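Local coordinates for protein dTDP Sugar Isomerase (Desulfovibrio desulfuricans subsp. desulfuricans str. G20, PDB 3EJK) that probably catalyses the 3,5-epimerization of dTDP-4-dehydro-6-deoxy-glucose to dTDP-4-dehydro-rhamnose, a step towards dTDP-L-rhamnose, at residues 120-132 against 158-170. Numbering follows the deposited sequence.
Sequences PQVWYGFAATGDT and FIPFSWAGADLSG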
ATOM      1  N   PRO A 120       7.405 -19.403   1.954  1.00 22.71           N
ATOM      2  CA  PRO A 120       8.854 -19.389   2.104  1.00 23.47           C
ATOM      3  C   PRO A 120       9.596 -20.411   1.266  1.00 23.65           C
ATOM      4  O   PRO A 120       9.053 -21.440   0.835  1.00 22.89           O
ATOM      5  CB  PRO A 120       9.081 -19.677   3.599  1.00 23.66           C
ATOM      6  CG  PRO A 120       7.822 -20.143   4.141  1.00 24.62           C
ATOM      7  CD  PRO A 120       6.708 -19.802   3.185  1.00 24.80           C
ATOM      8  N   GLN A 121      10.832 -20.025   1.017  1.00 23.12           N
ATOM      9  CA  GLN A 121      11.824 -20.812   0.324  0.50 23.91           C
ATOM     10  C   GLN A 121      11.512 -21.017  -1.152  1.00 24.94           C
ATOM     11  O   GLN A 121      12.048 -21.908  -1.813  1.00 25.02           O
ATOM     12  CB  GLN A 121      12.104 -22.103   1.097  0.50 24.44           C
ATOM     13  CG  GLN A 121      12.754 -21.799   2.458  0.50 23.31           C
ATOM     14  CD  GLN A 121      13.027 -23.025   3.311  0.50 26.73           C
ATOM     15  OE1 GLN A 121      13.023 -24.151   2.826  0.50 26.78           O
ATOM     16  NE2 GLN A 121      13.290 -22.800   4.597  0.50 29.69           N
ATOM     17  N   VAL A 122      10.653 -20.151  -1.644  1.00 23.44           N
ATOM     18  CA  VAL A 122      10.328 -20.107  -3.060  1.00 22.98           C
ATOM     19  C   VAL A 122      10.955 -18.830  -3.605  1.00 23.40           C
ATOM     20  O   VAL A 122      10.745 -17.744  -3.058  1.00 23.54           O
ATOM     21  CB  VAL A 122       8.810 -20.073  -3.341  1.00 23.61           C
ATOM     22  CG1 VAL A 122       8.531 -19.754  -4.826  1.00 22.53           C
ATOM     23  CG2 VAL A 122       8.160 -21.389  -2.961  1.00 24.03           C
ATOM     24  N   TRP A 123      11.754 -18.976  -4.653  1.00 23.10           N
ATOM     25  CA  TRP A 123      12.378 -17.827  -5.316  1.00 23.24           C
ATOM     26  C   TRP A 123      11.344 -17.018  -6.066  1.00 23.34           C
ATOM     27  O   TRP A 123      10.432 -17.560  -6.698  1.00 22.56           O
ATOM     28  CB  TRP A 123      13.440 -18.250  -6.322  1.00 24.42           C
ATOM     29  CG  TRP A 123      14.697 -18.843  -5.750  1.00 22.30           C
ATOM     30  CD1 TRP A 123      15.017 -20.173  -5.678  1.00 26.79           C
ATOM     31  CD2 TRP A 123      15.819 -18.133  -5.222  1.00 25.21           C
ATOM     32  NE1 TRP A 123      16.266 -20.332  -5.119  1.00 26.85           N
ATOM     33  CE2 TRP A 123      16.776 -19.094  -4.825  1.00 24.05           C
ATOM     34  CE3 TRP A 123      16.106 -16.779  -5.030  1.00 23.98           C
ATOM     35  CZ2 TRP A 123      17.987 -18.739  -4.258  1.00 24.35           C
ATOM     36  CZ3 TRP A 123      17.315 -16.438  -4.460  1.00 21.58           C
ATOM     37  CH2 TRP A 123      18.226 -17.405  -4.068  1.00 23.53           C
ATOM     38  N   TYR A 124      11.507 -15.708  -5.992  1.00 22.41           N
ATOM     39  CA  TYR A 124      10.636 -14.788  -6.723  1.00 22.20           C
ATOM     40  C   TYR A 124      11.363 -13.608  -7.360  1.00 21.35           C
ATOM     41  O   TYR A 124      12.407 -13.165  -6.940  1.00 22.31           O
ATOM     42  CB  TYR A 124       9.438 -14.326  -5.885  1.00 22.07           C
ATOM     43  CG  TYR A 124       9.763 -13.611  -4.598  1.00 21.96           C
ATOM     44  CD1 TYR A 124       9.925 -14.306  -3.417  1.00 24.06           C
ATOM     45  CD2 TYR A 124       9.870 -12.231  -4.564  1.00 24.20           C
ATOM     46  CE1 TYR A 124      10.211 -13.638  -2.221  1.00 20.71           C
ATOM     47  CE2 TYR A 124      10.158 -11.553  -3.396  1.00 22.58           C
ATOM     48  CZ  TYR A 124      10.324 -12.257  -2.223  1.00 26.10           C
ATOM     49  OH  TYR A 124      10.611 -11.579  -1.050  1.00 25.21           O
ATOM     50  N   GLY A 125      10.782 -13.190  -8.463  1.00 22.51           N
ATOM     51  CA  GLY A 125      11.251 -12.047  -9.233  1.00 22.72           C
ATOM     52  C   GLY A 125      10.058 -11.386  -9.892  1.00 22.38           C
ATOM     53  O   GLY A 125       9.024 -12.016 -10.100  1.00 21.84           O
ATOM     54  N   PHE A 126      10.196 -10.108 -10.201  1.00 20.61           N
ATOM     55  CA  PHE A 126       9.108  -9.395 -10.871  1.00 20.75           C
ATOM     56  C   PHE A 126       9.610  -8.193 -11.642  1.00 20.73           C
ATOM     57  O   PHE A 126      10.690  -7.659 -11.372  1.00 19.30           O
ATOM     58  CB  PHE A 126       7.998  -9.005  -9.881  1.00 20.69           C
ATOM     59  CG  PHE A 126       8.480  -8.229  -8.678  1.00 18.34           C
ATOM     60  CD1 PHE A 126       8.597  -6.863  -8.717  1.00 19.59           C
ATOM     61  CD2 PHE A 126       8.810  -8.882  -7.500  1.00 25.54           C
ATOM     62  CE1 PHE A 126       9.020  -6.147  -7.609  1.00 21.75           C
ATOM     63  CE2 PHE A 126       9.244  -8.184  -6.400  1.00 25.70           C
ATOM     64  CZ  PHE A 126       9.356  -6.806  -6.453  1.00 23.20           C
ATOM     65  N   ALA A 127       8.813  -7.816 -12.630  1.00 19.43           N
ATOM     66  CA  ALA A 127       9.104  -6.683 -13.501  1.00 18.45           C
ATOM     67  C   ALA A 127       7.854  -5.926 -13.909  1.00 18.65           C
ATOM     68  O   ALA A 127       6.796  -6.498 -14.094  1.00 19.25           O
ATOM     69  CB  ALA A 127       9.855  -7.152 -14.749  1.00 17.69           C
ATOM     70  N   ALA A 128       8.031  -4.620 -14.066  1.00 19.04           N
ATOM     71  CA  ALA A 128       6.961  -3.730 -14.500  1.00 19.60           C
ATOM     72  C   ALA A 128       6.836  -3.757 -16.013  1.00 20.35           C
ATOM     73  O   ALA A 128       7.810  -3.610 -16.740  1.00 21.92           O
ATOM     74  CB  ALA A 128       7.208  -2.273 -14.016  1.00 18.43           C
ATOM     75  N   THR A 129       5.608  -3.938 -16.466  1.00 21.21           N
ATOM     76  CA  THR A 129       5.288  -3.941 -17.894  1.00 22.67           C
ATOM     77  C   THR A 129       4.734  -2.599 -18.321  1.00 22.69           C
ATOM     78  O   THR A 129       4.315  -1.762 -17.514  1.00 24.21           O
ATOM     79  CB  THR A 129       4.238  -5.018 -18.238  1.00 23.23           C
ATOM     80  OG1 THR A 129       3.002  -4.674 -17.610  1.00 24.01           O
ATOM     81  CG2 THR A 129       4.681  -6.394 -17.758  1.00 22.95           C
ATOM     82  N   GLY A 130       4.764  -2.366 -19.610  1.00 23.58           N
ATOM     83  CA  GLY A 130       4.194  -1.134 -20.130  1.00 24.70           C
ATOM     84  C   GLY A 130       5.144   0.032 -20.077  1.00 25.03           C
ATOM     85  O   GLY A 130       6.356  -0.129 -20.091  1.00 24.80           O
ATOM     86  N   ASP A 131       4.572   1.218 -19.962  1.00 26.87           N
ATOM     87  CA  ASP A 131       5.363   2.438 -20.022  1.00 28.30           C
ATOM     88  C   ASP A 131       5.163   3.393 -18.863  1.00 28.26           C
ATOM     89  O   ASP A 131       5.496   4.570 -18.957  1.00 29.11           O
ATOM     90  CB  ASP A 131       5.122   3.162 -21.352  1.00 30.62           C
ATOM     91  CG  ASP A 131       3.719   3.691 -21.483  1.00 34.30           C
ATOM     92  OD1 ASP A 131       2.944   3.564 -20.511  1.00 46.04           O
ATOM     93  OD2 ASP A 131       3.394   4.236 -22.561  1.00 45.12           O
ATOM     94  N   THR A 132       4.611   2.869 -17.780  1.00 27.40           N
ATOM     95  CA  THR A 132       4.457   3.631 -16.538  1.00 27.11           C
ATOM     96  C   THR A 132       4.835   2.749 -15.342  1.00 25.96           C
ATOM     97  O   THR A 132       4.789   1.530 -15.431  1.00 25.00           O
ATOM     98  CB  THR A 132       3.046   4.247 -16.374  1.00 27.38           C
ATOM     99  OG1 THR A 132       2.058   3.216 -16.317  1.00 30.19           O
ATOM    100  CG2 THR A 132       2.754   5.179 -17.533  1.00 31.79           C
ATOM    101  N   PHE A 158      20.787 -20.895 -12.446  1.00 23.24           N
ATOM    102  CA  PHE A 158      20.165 -22.027 -11.711  1.00 23.97           C
ATOM    103  C   PHE A 158      18.661 -21.795 -11.506  1.00 23.74           C
ATOM    104  O   PHE A 158      17.932 -22.687 -11.092  1.00 24.84           O
ATOM    105  CB  PHE A 158      20.890 -22.350 -10.386  1.00 24.23           C
ATOM    106  CG  PHE A 158      20.726 -21.310  -9.328  1.00 26.68           C
ATOM    107  CD1 PHE A 158      21.571 -20.228  -9.266  1.00 27.36           C
ATOM    108  CD2 PHE A 158      19.709 -21.414  -8.408  1.00 31.06           C
ATOM    109  CE1 PHE A 158      21.408 -19.272  -8.306  1.00 29.37           C
ATOM    110  CE2 PHE A 158      19.538 -20.455  -7.448  1.00 31.90           C
ATOM    111  CZ  PHE A 158      20.390 -19.384  -7.398  1.00 29.51           C
ATOM    112  N   ILE A 159      18.204 -20.591 -11.835  1.00 22.71           N
ATOM    113  CA  ILE A 159      16.774 -20.262 -11.746  1.00 21.90           C
ATOM    114  C   ILE A 159      16.287 -20.209 -13.207  1.00 21.78           C
ATOM    115  O   ILE A 159      16.616 -19.268 -13.943  1.00 21.59           O
ATOM    116  CB  ILE A 159      16.522 -18.968 -10.957  1.00 22.22           C
ATOM    117  CG1 ILE A 159      17.072 -19.122  -9.530  1.00 22.08           C
ATOM    118  CG2 ILE A 159      15.003 -18.650 -10.887  1.00 20.78           C
ATOM    119  CD1 ILE A 159      16.871 -17.897  -8.640  1.00 22.05           C
ATOM    120  N   PRO A 160      15.503 -21.225 -13.628  1.00 21.96           N
ATOM    121  CA  PRO A 160      15.193 -21.453 -15.050  1.00 22.41           C
ATOM    122  C   PRO A 160      14.210 -20.533 -15.734  1.00 22.96           C
ATOM    123  O   PRO A 160      13.282 -20.988 -16.400  1.00 22.92           O
ATOM    124  CB  PRO A 160      14.681 -22.884 -15.058  1.00 22.47           C
ATOM    125  CG  PRO A 160      14.001 -22.987 -13.738  1.00 21.94           C
ATOM    126  CD  PRO A 160      14.939 -22.298 -12.792  1.00 21.83           C
ATOM    127  N   PHE A 161      14.441 -19.239 -15.567  1.00 21.83           N
ATOM    128  CA  PHE A 161      13.651 -18.244 -16.275  1.00 21.43           C
ATOM    129  C   PHE A 161      14.501 -17.061 -16.708  1.00 21.28           C
ATOM    130  O   PHE A 161      15.195 -16.452 -15.901  1.00 20.37           O
ATOM    131  CB  PHE A 161      12.477 -17.740 -15.429  1.00 20.82           C
ATOM    132  CG  PHE A 161      11.617 -16.739 -16.151  1.00 24.96           C
ATOM    133  CD1 PHE A 161      10.608 -17.160 -16.980  1.00 24.62           C
ATOM    134  CD2 PHE A 161      11.836 -15.377 -16.014  1.00 24.94           C
ATOM    135  CE1 PHE A 161       9.814 -16.241 -17.666  1.00 26.55           C
ATOM    136  CE2 PHE A 161      11.055 -14.454 -16.695  1.00 20.36           C
ATOM    137  CZ  PHE A 161      10.036 -14.897 -17.530  1.00 22.75           C
ATOM    138  N   SER A 162      14.369 -16.716 -17.980  1.00 21.03           N
ATOM    139  CA  SER A 162      15.131 -15.616 -18.577  1.00 22.04           C
ATOM    140  C   SER A 162      14.376 -14.300 -18.627  1.00 21.97           C
ATOM    141  O   SER A 162      13.526 -14.081 -19.471  1.00 22.05           O
ATOM    142  CB  SER A 162      15.567 -15.982 -19.989  1.00 22.69           C
ATOM    143  OG  SER A 162      16.277 -14.922 -20.582  1.00 24.05           O
ATOM    144  N   TRP A 163      14.727 -13.410 -17.725  1.00 22.18           N
ATOM    145  CA  TRP A 163      14.108 -12.093 -17.701  1.00 22.97           C
ATOM    146  C   TRP A 163      14.463 -11.337 -18.947  1.00 24.48           C
ATOM    147  O   TRP A 163      13.699 -10.512 -19.425  1.00 24.31           O
ATOM    148  CB  TRP A 163      14.530 -11.272 -16.483  1.00 23.10           C
ATOM    149  CG  TRP A 163      13.788 -11.682 -15.310  1.00 24.60           C
ATOM    150  CD1 TRP A 163      14.257 -12.374 -14.242  1.00 23.25           C
ATOM    151  CD2 TRP A 163      12.394 -11.480 -15.084  1.00 25.58           C
ATOM    152  NE1 TRP A 163      13.243 -12.597 -13.351  1.00 24.27           N
ATOM    153  CE2 TRP A 163      12.085 -12.064 -13.847  1.00 23.54           C
ATOM    154  CE3 TRP A 163      11.372 -10.866 -15.812  1.00 26.21           C
ATOM    155  CZ2 TRP A 163      10.803 -12.058 -13.320  1.00 24.86           C
ATOM    156  CZ3 TRP A 163      10.095 -10.859 -15.279  1.00 26.78           C
ATOM    157  CH2 TRP A 163       9.824 -11.450 -14.050  1.00 26.49           C
ATOM    158  N   ALA A 164      15.619 -11.662 -19.496  1.00 25.79           N
ATOM    159  CA  ALA A 164      16.097 -10.938 -20.684  1.00 26.81           C
ATOM    160  C   ALA A 164      15.207 -11.249 -21.870  1.00 26.71           C
ATOM    161  O   ALA A 164      15.079 -10.473 -22.810  1.00 26.80           O
ATOM    162  CB  ALA A 164      17.527 -11.300 -20.999  1.00 26.39           C
ATOM    163  N   GLY A 165      14.566 -12.397 -21.792  1.00 27.57           N
ATOM    164  CA  GLY A 165      13.726 -12.875 -22.869  1.00 26.62           C
ATOM    165  C   GLY A 165      12.265 -12.553 -22.667  1.00 26.72           C
ATOM    166  O   GLY A 165      11.449 -12.773 -23.547  1.00 27.90           O
ATOM    167  N   ALA A 166      11.935 -12.006 -21.512  1.00 26.54           N
ATOM    168  CA  ALA A 166      10.515 -11.708 -21.187  1.00 27.00           C
ATOM    169  C   ALA A 166       9.892 -10.594 -22.009  1.00 28.17           C
ATOM    170  O   ALA A 166      10.529  -9.613 -22.369  1.00 28.96           O
ATOM    171  CB  ALA A 166      10.346 -11.384 -19.690  1.00 26.43           C
ATOM    172  N   ASP A 167       8.604 -10.765 -22.267  1.00 28.90           N
ATOM    173  CA  ASP A 167       7.807  -9.754 -22.961  1.00 29.30           C
ATOM    174  C   ASP A 167       7.190  -8.870 -21.900  1.00 28.22           C
ATOM    175  O   ASP A 167       6.263  -9.281 -21.187  1.00 27.81           O
ATOM    176  CB  ASP A 167       6.730 -10.404 -23.821  1.00 29.51           C
ATOM    177  CG  ASP A 167       5.836  -9.395 -24.510  1.00 32.48           C
ATOM    178  OD1 ASP A 167       6.051  -8.167 -24.371  1.00 37.23           O
ATOM    179  OD2 ASP A 167       4.900  -9.848 -25.199  1.00 37.49           O
ATOM    180  N   LEU A 168       7.743  -7.670 -21.774  1.00 27.13           N
ATOM    181  CA  LEU A 168       7.280  -6.729 -20.774  1.00 26.96           C
ATOM    182  C   LEU A 168       6.514  -5.589 -21.420  1.00 27.43           C
ATOM    183  O   LEU A 168       6.389  -4.508 -20.862  1.00 27.25           O
ATOM    184  CB  LEU A 168       8.452  -6.196 -19.942  1.00 27.05           C
ATOM    185  CG  LEU A 168       9.305  -7.268 -19.228  1.00 25.83           C
ATOM    186  CD1 LEU A 168      10.400  -6.619 -18.395  1.00 27.11           C
ATOM    187  CD2 LEU A 168       8.438  -8.163 -18.373  1.00 26.14           C
ATOM    188  N   SER A 169       5.994  -5.851 -22.608  1.00 28.57           N
ATOM    189  CA  SER A 169       5.272  -4.813 -23.364  1.00 28.80           C
ATOM    190  C   SER A 169       3.937  -4.497 -22.722  1.00 30.14           C
ATOM    191  O   SER A 169       3.414  -3.401 -22.820  1.00 29.97           O
ATOM    192  CB  SER A 169       5.022  -5.265 -24.799  1.00 28.00           C
ATOM    193  OG  SER A 169       4.079  -6.313 -24.792  1.00 26.17           O
ATOM    194  N   GLY A 170       3.410  -5.484 -22.035  1.00 32.43           N
ATOM    195  CA  GLY A 170       2.105  -5.366 -21.416  1.00 35.49           C
ATOM    196  C   GLY A 170       0.997  -5.374 -22.454  1.00 38.60           C
ATOM    197  O   GLY A 170      -0.184  -5.405 -22.123  1.00 40.90           O
TER
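One face of the W123 indole receives I159 CD1 in a CH-pi contact, 3.8 Å from the centroid of the five-membered ring. The F158 ring turns its edge toward W123 in an offset edge-to-face pair, planes at 71°, with W123 CZ2 at that edge, 3.9 Å from F158 CE2; I159 CG1 lies over one F158 face, offset toward the rim. This is how a cupin beta-barrel gets an outer cover: loop 158-170 runs along the outside of strand 123-128, on the side away from Y124 and F126, whose side chains reach a citrate inside the barrel. Next along the strand, W163 bears F161 CE2 over one face, while its far rim lies obliquely on the backbone, CZ2 3.6 Å from G125 C. A127 CB touches W163 CZ3 and L168 CD1, the latter 3.7 Å away. L168 CG stands anti to its carbonyl carbon (chi1 -57°), and both methyls meet A127. Farther along the loop, D167 OD1 accepts from S169 N in an Asx turn and from S169 OG. L168 O takes the cross-segment hydrogen bond from G130 N, 3.0 Å and 159° at the hydrogen, while T129 CA approaches the same oxygen at 3.2 Å.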